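Side-chain contacts in N-acetyltransferase family protein (Bacillus anthracis, PDB 3LNB), which transfers an acetyl group from acetyl-coenzyme A to arylamine substrates and inactivates the antibiotic sulfamethoxazole: residues V231-I234 against Q235-V239; M32-L35 against Q36-F40; S104-Y107 against Y108-M111; I81-N84 against N85-K89. The protein carries 1 engineered substitution. All blocks are in the same frame, centred on the assembly; numbering follows the deposited sequence.

Contact 1. Residues V231-I234 against Q235-V239; sequences VNNI and QKVIV
The carbonyl oxygen Asn232 O is gripped twice, by the backbone N of Lys236 at 3.1 Å and by a water that donates to it at 3.0 Å. The same water accepts from Gln235 NE2 at 2.7 Å and so bridges the side-chain amide of Gln235 to the backbone of the preceding turn. Gln235 reaches it because CG stands opposite the main-chain nitrogen (chi1 -177°) and the chain runs on extended past CG. Its NE2 has a further partner in Lys79 O, while Asn232 OD1 takes the N-H of Ile81; both amides thus tie this helix to the loop ahead of helix 83-92. The remaining side-chain contacts are van der Waals ones. On the buried side, Ile234 and Ile238 lie next to each other and point the same way, with Ile234 CG2 4.1 Å from Ile238 CD1. CG1 of Ile238 also passes 3.4 Å from Ile234 O, the carbonyl that accepts from Ile238 N. Farther round the helix, Val237 turns its CG2 branch back along its backbone N, which sets that methyl 3.2 Å from Asn233 O and beside the amide nitrogen ND2 of Asn233. Tyr100 of helix 99-112 packs against both Gln235 and Ile238, and the Ile238 side chain lies about 5 Å from the bound coenzyme A. These i to i+4 bonds and pairings are those of an ordinary alpha-helix, here helix 228-240, with a polar strip facing a loop and an apolar strip running toward the cofactor site.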
loop_
_atom_site.group_PDB
_atom_site.type_symbol
_atom_site.label_atom_id
_atom_site.label_comp_id
_atom_site.label_asym_id
_atom_site.label_seq_id
_atom_site.Cartn_x
_atom_site.Cartn_y
_atom_site.Cartn_z
ATOM N N VAL A 231 -2.653 12.083 -8.793
ATOM C CA VAL A 231 -2.209 11.484 -7.545
ATOM C C VAL A 231 -2.186 12.553 -6.452
ATOM O O VAL A 231 -2.485 12.263 -5.299
ATOM C CB VAL A 231 -0.818 10.833 -7.703
ATOM C CG1 VAL A 231 -0.245 10.462 -6.347
ATOM C CG2 VAL A 231 -0.945 9.579 -8.552
ATOM N N ASN A 232 -1.847 13.792 -6.813
ATOM C CA ASN A 232 -1.846 14.871 -5.825
ATOM C C ASN A 232 -3.280 15.240 -5.473
ATOM O O ASN A 232 -3.556 15.667 -4.350
ATOM C CB ASN A 232 -1.125 16.115 -6.343
ATOM C CG ASN A 232 0.374 15.940 -6.387
ATOM O OD1 ASN A 232 0.999 15.585 -5.391
ATOM N ND2 ASN A 232 0.961 16.185 -7.548
ATOM N N ASN A 233 -4.193 15.079 -6.430
ATOM C CA ASN A 233 -5.600 15.393 -6.178
ATOM C C ASN A 233 -6.149 14.322 -5.233
ATOM O O ASN A 233 -6.924 14.617 -4.330
ATOM C CB ASN A 233 -6.414 15.396 -7.481
ATOM C CG ASN A 233 -7.836 15.937 -7.287
ATOM O OD1 ASN A 233 -8.039 17.142 -7.087
ATOM N ND2 ASN A 233 -8.824 15.048 -7.335
ATOM N N ILE A 234 -5.738 13.079 -5.452
ATOM C CA ILE A 234 -6.179 11.978 -4.610
ATOM C C ILE A 234 -5.709 12.227 -3.178
ATOM O O ILE A 234 -6.453 12.005 -2.225
ATOM C CB ILE A 234 -5.622 10.620 -5.116
ATOM C CG1 ILE A 234 -6.241 10.274 -6.474
ATOM C CG2 ILE A 234 -5.930 9.514 -4.110
ATOM C CD1 ILE A 234 -5.729 8.970 -7.095
ATOM N N GLN A 235 -4.476 12.700 -3.026
ATOM C CA GLN A 235 -3.961 12.962 -1.692
ATOM C C GLN A 235 -4.806 14.029 -1.006
ATOM O O GLN A 235 -5.187 13.881 0.154
ATOM C CB GLN A 235 -2.505 13.429 -1.740
ATOM C CG GLN A 235 -1.910 13.637 -0.362
ATOM C CD GLN A 235 -0.431 13.995 -0.392
ATOM O OE1 GLN A 235 0.366 13.416 0.345
ATOM N NE2 GLN A 235 -0.063 14.957 -1.235
ATOM N N LYS A 236 -5.105 15.100 -1.729
ATOM C CA LYS A 236 -5.897 16.176 -1.153
ATOM C C LYS A 236 -7.283 15.712 -0.705
ATOM O O LYS A 236 -7.770 16.135 0.344
ATOM C CB LYS A 236 -6.009 17.338 -2.144
ATOM C CG LYS A 236 -6.861 18.503 -1.643
ATOM C CD LYS A 236 -6.505 18.942 -0.213
ATOM C CE LYS A 236 -5.155 19.633 -0.123
ATOM N NZ LYS A 236 -4.963 20.248 1.239
ATOM N N VAL A 237 -7.919 14.845 -1.490
ATOM C CA VAL A 237 -9.243 14.333 -1.141
ATOM C C VAL A 237 -9.189 13.482 0.131
ATOM O O VAL A 237 -10.127 13.465 0.922
ATOM C CB VAL A 237 -9.835 13.461 -2.277
ATOM C CG1 VAL A 237 -11.176 12.877 -1.843
ATOM C CG2 VAL A 237 -10.011 14.289 -3.535
ATOM N N ILE A 238 -8.083 12.770 0.315
ATOM C CA ILE A 238 -7.908 11.929 1.487
ATOM C C ILE A 238 -7.610 12.797 2.712
ATOM O O ILE A 238 -7.937 12.440 3.850
ATOM C CB ILE A 238 -6.780 10.915 1.233
ATOM C CG1 ILE A 238 -7.292 9.837 0.267
ATOM C CG2 ILE A 238 -6.285 10.326 2.538
ATOM C CD1 ILE A 238 -6.268 8.778 -0.075
ATOM N N VAL A 239 -6.996 13.946 2.461
ATOM C CA VAL A 239 -6.671 14.894 3.512
ATOM C C VAL A 239 -7.899 15.703 3.943
ATOM O O VAL A 239 -8.036 16.038 5.119
ATOM C CB VAL A 239 -5.590 15.903 3.050
ATOM C CG1 VAL A 239 -5.386 16.976 4.121
ATOM C CG2 VAL A 239 -4.287 15.185 2.775
HETATM O O HOH W 1 -1.377 16.883 -2.647
#

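Contact 2. Residues M32-L35 against Q36-F40; sequences MTNL and QKEFF. With FMT (formic acid), chain D.
A capping box opens helix 34-42, with Thr33 at the N-cap and Gln36 three residues on. Two reciprocal hydrogen bonds make it: Gln36 N gives to Thr33 OG1 at 3.0 Å, and Thr33 N gives to Gln36 OE1, also at 3.0 Å. The second is fairly straight, at 162°, and meets OE1 in the carbonyl plane on a lone pair. Thr33 OG1 sits between its own N and carbonyl carbon (chi1 66°), which aims it at the first turn; Asp112 OD2, at the end of helix 99-112, is its other partner. The amide of Gln36 is held at both ends, since NE2 donates to O1 of a formic acid molecule, probably from the crystallisation liquor, which is bound in turn by Ile50 N.

Apolar contacts flank the box. Leu35 and Phe39 run side by side, the CD2 branch of Leu35 lying 4.1 Å from Phe39 CB, and Phe109 stacks on the Phe39 ring. Met32, bent at chi2 and chi3, crosses Phe40 at about a right angle in a Met-aromatic contact: SD is at the ring edge, 5.4 Å from the centroid, while the methyl CE touches Phe40 CE1 at 3.5 Å.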
loop_
_atom_site.group_PDB
_atom_site.type_symbol
_atom_site.label_atom_id
_atom_site.label_comp_id
_atom_site.label_asym_id
_atom_site.label_seq_id
_atom_site.Cartn_x
_atom_site.Cartn_y
_atom_site.Cartn_z
ATOM N N MET A 32 22.888 2.219 -11.540
ATOM C CA MET A 32 21.564 2.302 -10.958
ATOM C C MET A 32 21.311 3.773 -10.668
ATOM O O MET A 32 22.255 4.546 -10.508
ATOM C CB MET A 32 21.539 1.525 -9.642
ATOM C CG MET A 32 21.927 0.063 -9.767
ATOM S SD MET A 32 20.593 -0.934 -10.420
ATOM C CE MET A 32 20.922 -2.525 -9.598
ATOM N N THR A 33 20.042 4.160 -10.603
ATOM C CA THR A 33 19.681 5.540 -10.293
ATOM C C THR A 33 19.787 5.740 -8.775
ATOM O O THR A 33 19.947 4.779 -8.022
ATOM C CB THR A 33 18.233 5.837 -10.695
ATOM O OG1 THR A 33 17.360 5.055 -9.876
ATOM C CG2 THR A 33 17.990 5.486 -12.162
ATOM N N ASN A 34 19.692 6.990 -8.330
ATOM C CA ASN A 34 19.754 7.278 -6.906
ATOM C C ASN A 34 18.590 6.582 -6.213
ATOM O O ASN A 34 18.762 5.961 -5.162
ATOM C CB ASN A 34 19.671 8.787 -6.651
ATOM C CG ASN A 34 19.741 9.128 -5.177
ATOM O OD1 ASN A 34 18.765 8.961 -4.433
ATOM N ND2 ASN A 34 20.905 9.592 -4.736
ATOM N N LEU A 35 17.407 6.686 -6.813
ATOM C CA LEU A 35 16.212 6.060 -6.258
ATOM C C LEU A 35 16.425 4.553 -6.100
ATOM O O LEU A 35 16.118 3.991 -5.052
ATOM C CB LEU A 35 15.000 6.324 -7.162
ATOM C CG LEU A 35 13.611 5.894 -6.652
ATOM C CD1 LEU A 35 12.540 6.454 -7.574
ATOM C CD2 LEU A 35 13.500 4.382 -6.594
ATOM N N GLN A 36 16.934 3.900 -7.142
ATOM C CA GLN A 36 17.177 2.463 -7.082
ATOM C C GLN A 36 18.127 2.113 -5.944
ATOM O O GLN A 36 17.886 1.175 -5.186
ATOM C CB GLN A 36 17.763 1.955 -8.404
ATOM C CG GLN A 36 16.752 1.820 -9.540
ATOM C CD GLN A 36 17.368 1.222 -10.797
ATOM O OE1 GLN A 36 18.317 1.765 -11.355
ATOM N NE2 GLN A 36 16.824 0.093 -11.245
ATOM N N LYS A 37 19.213 2.871 -5.834
ATOM C CA LYS A 37 20.199 2.646 -4.789
ATOM C C LYS A 37 19.564 2.787 -3.413
ATOM O O LYS A 37 19.753 1.933 -2.555
ATOM C CB LYS A 37 21.355 3.640 -4.926
ATOM C CG LYS A 37 22.115 3.537 -6.245
ATOM C CD LYS A 37 23.232 4.575 -6.298
ATOM C CE LYS A 37 23.901 4.613 -7.661
ATOM N NZ LYS A 37 24.924 5.699 -7.711
ATOM N N GLU A 38 18.809 3.866 -3.208
ATOM C CA GLU A 38 18.159 4.093 -1.920
ATOM C C GLU A 38 17.077 3.058 -1.665
ATOM O O GLU A 38 16.861 2.631 -0.527
ATOM C CB GLU A 38 17.528 5.486 -1.863
ATOM C CG GLU A 38 18.510 6.653 -1.871
ATOM C CD GLU A 38 19.458 6.642 -0.679
ATOM O OE1 GLU A 38 19.013 6.357 0.451
ATOM O OE2 GLU A 38 20.654 6.936 -0.874
ATOM N N PHE A 39 16.384 2.666 -2.727
ATOM C CA PHE A 39 15.313 1.687 -2.603
ATOM C C PHE A 39 15.879 0.375 -2.062
ATOM O O PHE A 39 15.381 -0.159 -1.074
ATOM C CB PHE A 39 14.649 1.451 -3.965
ATOM C CG PHE A 39 13.310 0.784 -3.875
ATOM C CD1 PHE A 39 12.172 1.524 -3.577
ATOM C CD2 PHE A 39 13.188 -0.588 -4.062
ATOM C CE1 PHE A 39 10.930 0.908 -3.466
ATOM C CE2 PHE A 39 11.954 -1.214 -3.953
ATOM C CZ PHE A 39 10.821 -0.468 -3.655
ATOM N N PHE A 40 16.924 -0.129 -2.722
ATOM C CA PHE A 40 17.582 -1.375 -2.324
ATOM C C PHE A 40 18.040 -1.337 -0.866
ATOM O O PHE A 40 17.868 -2.305 -0.127
ATOM C CB PHE A 40 18.795 -1.639 -3.224
ATOM C CG PHE A 40 18.441 -2.102 -4.608
ATOM C CD1 PHE A 40 18.998 -1.484 -5.722
ATOM C CD2 PHE A 40 17.569 -3.169 -4.801
ATOM C CE1 PHE A 40 18.696 -1.918 -7.007
ATOM C CE2 PHE A 40 17.260 -3.613 -6.085
ATOM C CZ PHE A 40 17.826 -2.984 -7.190
HETATM C C FMT D . 17.098 -2.987 -13.385
HETATM O O1 FMT D . 17.741 -2.180 -12.742
HETATM O O2 FMT D . 16.529 -4.041 -12.774
#

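Contact 3. Residues S104-Y107 against Y108-M111; sequences SLLY and YFLM
Helix 99-112 of this arylamine N-acetyltransferase packs between helices 34-42, 55-65 and 83-92 and strand 116-126; its first residue, Cys99, probably belongs to the family's Cys-His-Asp triad. On one flank it carries a Tyr-Tyr-Met group. Successive tyrosines form a T-shaped (edge-to-face) pair: the edge of the Tyr107 ring is directed at the face of Tyr108, with centroids 5.3 Å apart and planes at 63°. Tyr107 CD2 leads the approach, standing 3.8 Å above the plane of the Tyr108 ring and off toward its rim. Different first torsions make this possible, CG of Tyr107 lying anti to its main-chain nitrogen (chi1 161°) and CG of Tyr108 anti to its carbonyl carbon. Tyr108 OH is hydrogen-bonded to Glu228 OE2, while the Tyr107 ring makes a cation-pi contact with Lys119 on strand 116-126.

On another side of the helix, Leu106 and Leu110 touch, with Leu106 CD1 3.8 Å from Leu110 CG. Ile58 and Met62 of helix 55-65 meet Leu106 there. Leu106 O accepts from Leu110 N at 2.8 Å.

Met111 sets its CG over one face of Tyr107 (chi1 -80°), and the bend at chi2 carries the sulfur to an oblique position, 4.7 Å from the Tyr107 centroid, in a Met-aromatic contact. Met111 CG itself forms a CH-pi contact, 3.4 Å from Tyr107 CZ.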
loop_
_atom_site.group_PDB
_atom_site.type_symbol
_atom_site.label_atom_id
_atom_site.label_comp_id
_atom_site.label_asym_id
_atom_site.label_seq_id
_atom_site.Cartn_x
_atom_site.Cartn_y
_atom_site.Cartn_z
ATOM N N SER A 104 3.220 4.888 -5.566
ATOM C CA SER A 104 3.821 5.855 -6.473
ATOM C C SER A 104 5.329 5.596 -6.455
ATOM O O SER A 104 5.982 5.602 -7.496
ATOM C CB SER A 104 3.531 7.291 -6.023
ATOM O OG SER A 104 2.236 7.706 -6.420
ATOM N N LEU A 105 5.870 5.358 -5.266
ATOM C CA LEU A 105 7.295 5.076 -5.122
ATOM C C LEU A 105 7.653 3.804 -5.873
ATOM O O LEU A 105 8.604 3.780 -6.657
ATOM C CB LEU A 105 7.672 4.918 -3.649
ATOM C CG LEU A 105 9.131 4.515 -3.399
ATOM C CD1 LEU A 105 10.076 5.596 -3.929
ATOM C CD2 LEU A 105 9.347 4.304 -1.918
ATOM N N LEU A 106 6.890 2.744 -5.630
ATOM C CA LEU A 106 7.137 1.475 -6.302
ATOM C C LEU A 106 7.037 1.668 -7.816
ATOM O O LEU A 106 7.781 1.051 -8.575
ATOM C CB LEU A 106 6.130 0.416 -5.840
ATOM C CG LEU A 106 6.228 -0.952 -6.527
ATOM C CD1 LEU A 106 7.633 -1.514 -6.361
ATOM C CD2 LEU A 106 5.207 -1.905 -5.925
ATOM N N TYR A 107 6.113 2.520 -8.249
ATOM C CA TYR A 107 5.950 2.786 -9.674
ATOM C C TYR A 107 7.273 3.308 -10.232
ATOM O O TYR A 107 7.808 2.764 -11.198
ATOM C CB TYR A 107 4.852 3.831 -9.914
ATOM C CG TYR A 107 4.929 4.484 -11.280
ATOM C CD1 TYR A 107 4.479 3.822 -12.426
ATOM C CD2 TYR A 107 5.518 5.739 -11.436
ATOM C CE1 TYR A 107 4.623 4.394 -13.697
ATOM C CE2 TYR A 107 5.667 6.322 -12.698
ATOM C CZ TYR A 107 5.222 5.641 -13.825
ATOM O OH TYR A 107 5.429 6.192 -15.070
ATOM N N TYR A 108 7.792 4.368 -9.621
ATOM C CA TYR A 108 9.048 4.949 -10.070
ATOM C C TYR A 108 10.156 3.906 -10.072
ATOM O O TYR A 108 10.923 3.815 -11.027
ATOM C CB TYR A 108 9.452 6.132 -9.182
ATOM C CG TYR A 108 8.637 7.380 -9.430
ATOM C CD1 TYR A 108 8.544 7.926 -10.710
ATOM C CD2 TYR A 108 7.957 8.016 -8.394
ATOM C CE1 TYR A 108 7.791 9.079 -10.958
ATOM C CE2 TYR A 108 7.196 9.171 -8.629
ATOM C CZ TYR A 108 7.122 9.695 -9.913
ATOM O OH TYR A 108 6.393 10.842 -10.161
ATOM N N PHE A 109 10.227 3.117 -9.006
ATOM C CA PHE A 109 11.251 2.087 -8.910
ATOM C C PHE A 109 11.149 1.103 -10.074
ATOM O O PHE A 109 12.143 0.828 -10.750
ATOM C CB PHE A 109 11.131 1.319 -7.592
ATOM C CG PHE A 109 12.193 0.266 -7.411
ATOM C CD1 PHE A 109 13.523 0.627 -7.232
ATOM C CD2 PHE A 109 11.866 -1.084 -7.449
ATOM C CE1 PHE A 109 14.516 -0.345 -7.095
ATOM C CE2 PHE A 109 12.852 -2.066 -7.312
ATOM C CZ PHE A 109 14.178 -1.694 -7.136
ATOM N N LEU A 110 9.948 0.582 -10.306
ATOM C CA LEU A 110 9.744 -0.376 -11.385
ATOM C C LEU A 110 10.018 0.229 -12.762
ATOM O O LEU A 110 10.415 -0.483 -13.687
ATOM C CB LEU A 110 8.329 -0.957 -11.325
ATOM C CG LEU A 110 8.033 -1.813 -10.084
ATOM C CD1 LEU A 110 6.629 -2.408 -10.187
ATOM C CD2 LEU A 110 9.071 -2.925 -9.965
ATOM N N MET A 111 9.800 1.533 -12.905
ATOM C CA MET A 111 10.082 2.187 -14.178
ATOM C C MET A 111 11.602 2.183 -14.353
ATOM O O MET A 111 12.108 1.879 -15.432
ATOM C CB MET A 111 9.554 3.627 -14.195
ATOM C CG MET A 111 8.047 3.771 -14.462
ATOM S SD MET A 111 7.515 3.276 -16.143
ATOM C CE MET A 111 8.092 4.688 -17.102
#

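Contact 4. Residues I81-N84 against N85-K89; sequences ISKN and NLVEK
Ser82 turns OG in between its main-chain N and carbonyl carbon (chi1 79°), which brings the hydroxyl to the backbone N of Asn85 at the start of helix 83-92; Asn85 in turn swings CG back beside its own backbone N (chi1 -73°), laying its CB and CG next to that oxygen. Ser82 is the N-cap: its OG accepts from Asn85 N at 3.0 Å with an N-H...O angle of 164°. Asn85 ND2 donates to Asn80 O, and OD1 receives weak bonds from Asn84 ND2, at 3.2 Å, and from Lys79 NZ.

Next to the cap, Ile81 and Leu86 meet through their branches, Ile81 CG2 lying 3.7 Å from Leu86 CD1. Leu86 also lays CG 3.1 Å from Ser82 O, the oxygen that takes its N-H at 2.8 Å. One residue on, Val87 CG2 approaches Lys83 O at 3.3 Å. The helix and the residue leading into its cap are packed among three others: Ile81 touches Val231 and Gln235 of helix 228-240, Leu86 meets Glu101 and Ser104 of helix 99-112, and Lys83 and Val87 flank Leu35 of helix 34-42.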
loop_
_atom_site.group_PDB
_atom_site.type_symbol
_atom_site.label_atom_id
_atom_site.label_comp_id
_atom_site.label_asym_id
_atom_site.label_seq_id
_atom_site.Cartn_x
_atom_site.Cartn_y
_atom_site.Cartn_z
ATOM N N ILE A 81 3.160 14.961 -4.032
ATOM C CA ILE A 81 3.848 13.734 -4.379
ATOM C C ILE A 81 4.761 13.930 -5.589
ATOM O O ILE A 81 4.361 14.517 -6.593
ATOM C CB ILE A 81 2.825 12.623 -4.700
ATOM C CG1 ILE A 81 1.791 12.527 -3.572
ATOM C CG2 ILE A 81 3.539 11.298 -4.901
ATOM C CD1 ILE A 81 2.360 12.150 -2.230
ATOM N N SER A 82 5.992 13.438 -5.468
ATOM C CA SER A 82 6.984 13.504 -6.532
ATOM C C SER A 82 8.034 12.441 -6.222
ATOM O O SER A 82 8.169 12.011 -5.071
ATOM C CB SER A 82 7.651 14.881 -6.585
ATOM O OG SER A 82 8.645 15.002 -5.585
ATOM N N LYS A 83 8.770 12.013 -7.245
ATOM C CA LYS A 83 9.802 10.998 -7.061
ATOM C C LYS A 83 10.731 11.398 -5.917
ATOM O O LYS A 83 10.909 10.655 -4.947
ATOM C CB LYS A 83 10.621 10.825 -8.348
ATOM C CG LYS A 83 11.828 9.901 -8.182
ATOM C CD LYS A 83 12.696 9.854 -9.431
ATOM C CE LYS A 83 11.981 9.177 -10.577
ATOM N NZ LYS A 83 12.778 9.263 -11.836
ATOM N N ASN A 84 11.314 12.585 -6.036
ATOM C CA ASN A 84 12.226 13.088 -5.031
ATOM C C ASN A 84 11.625 13.120 -3.628
ATOM O O ASN A 84 12.259 12.673 -2.677
ATOM C CB ASN A 84 12.701 14.493 -5.403
ATOM C CG ASN A 84 13.344 15.196 -4.246
ATOM O OD1 ASN A 84 14.512 14.959 -3.931
ATOM N ND2 ASN A 84 12.575 16.042 -3.567
ATOM N N ASN A 85 10.411 13.660 -3.500
ATOM C CA ASN A 85 9.749 13.739 -2.200
ATOM C C ASN A 85 9.487 12.353 -1.619
ATOM O O ASN A 85 9.555 12.150 -0.409
ATOM C CB ASN A 85 8.435 14.522 -2.309
ATOM C CG ASN A 85 8.668 16.013 -2.489
ATOM O OD1 ASN A 85 9.747 16.515 -2.172
ATOM N ND2 ASN A 85 7.658 16.728 -2.980
ATOM N N LEU A 86 9.187 11.399 -2.491
ATOM C CA LEU A 86 8.941 10.036 -2.058
ATOM C C LEU A 86 10.247 9.411 -1.576
ATOM O O LEU A 86 10.283 8.770 -0.529
ATOM C CB LEU A 86 8.342 9.220 -3.206
ATOM C CG LEU A 86 6.898 9.620 -3.535
ATOM C CD1 LEU A 86 6.459 8.960 -4.816
ATOM C CD2 LEU A 86 5.990 9.229 -2.387
ATOM N N VAL A 87 11.320 9.601 -2.336
ATOM C CA VAL A 87 12.619 9.060 -1.941
ATOM C C VAL A 87 13.038 9.674 -0.601
ATOM O O VAL A 87 13.522 8.978 0.289
ATOM C CB VAL A 87 13.713 9.364 -3.003
ATOM C CG1 VAL A 87 15.090 8.954 -2.474
ATOM C CG2 VAL A 87 13.404 8.619 -4.306
ATOM N N GLU A 88 12.834 10.981 -0.456
ATOM C CA GLU A 88 13.206 11.669 0.778
ATOM C C GLU A 88 12.435 11.151 1.988
ATOM O O GLU A 88 13.022 10.816 3.015
ATOM C CB GLU A 88 12.958 13.167 0.650
ATOM C CG GLU A 88 13.543 13.978 1.799
ATOM C CD GLU A 88 15.046 13.794 1.908
ATOM O OE1 GLU A 88 15.714 13.797 0.849
ATOM O OE2 GLU A 88 15.562 13.653 3.041
ATOM N N LYS A 89 11.115 11.078 1.862
ATOM C CA LYS A 89 10.285 10.630 2.972
ATOM C C LYS A 89 10.366 9.143 3.305
ATOM O O LYS A 89 10.792 8.782 4.401
ATOM C CB LYS A 89 8.818 11.009 2.730
ATOM C CG LYS A 89 7.880 10.610 3.860
ATOM C CD LYS A 89 6.427 10.945 3.546
ATOM C CE LYS A 89 5.501 10.399 4.641
ATOM N NZ LYS A 89 4.055 10.562 4.329
#

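How the contacts relate
Contacts 2, 3 and 4 form a tight helical cluster, their centres 11 to 12 Å apart. Between contacts 2 and 3, Leu35 CD1 lies 3.5 Å from Tyr108 CB and Phe40 CE2 3.8 Å from Phe109 CZ. Tyr108 CE2 of contact 3 is also 3.9 Å from Leu86 CD1 of contact 4. Contact 1 joins on the cofactor side: Gln235 OE1 packs 3.5 Å from Ile81 CD1 of contact 4, and Val231 CG1 meets Ser104 OG of contact 3. The side chain of Ile238 in contact 1 is about 5 Å from coenzyme A, those of Ser104 (contact 3) and Ile81 (contact 4) about 11 Å. Contact 2 stays about 13 Å from contact 1 at the nearest atoms.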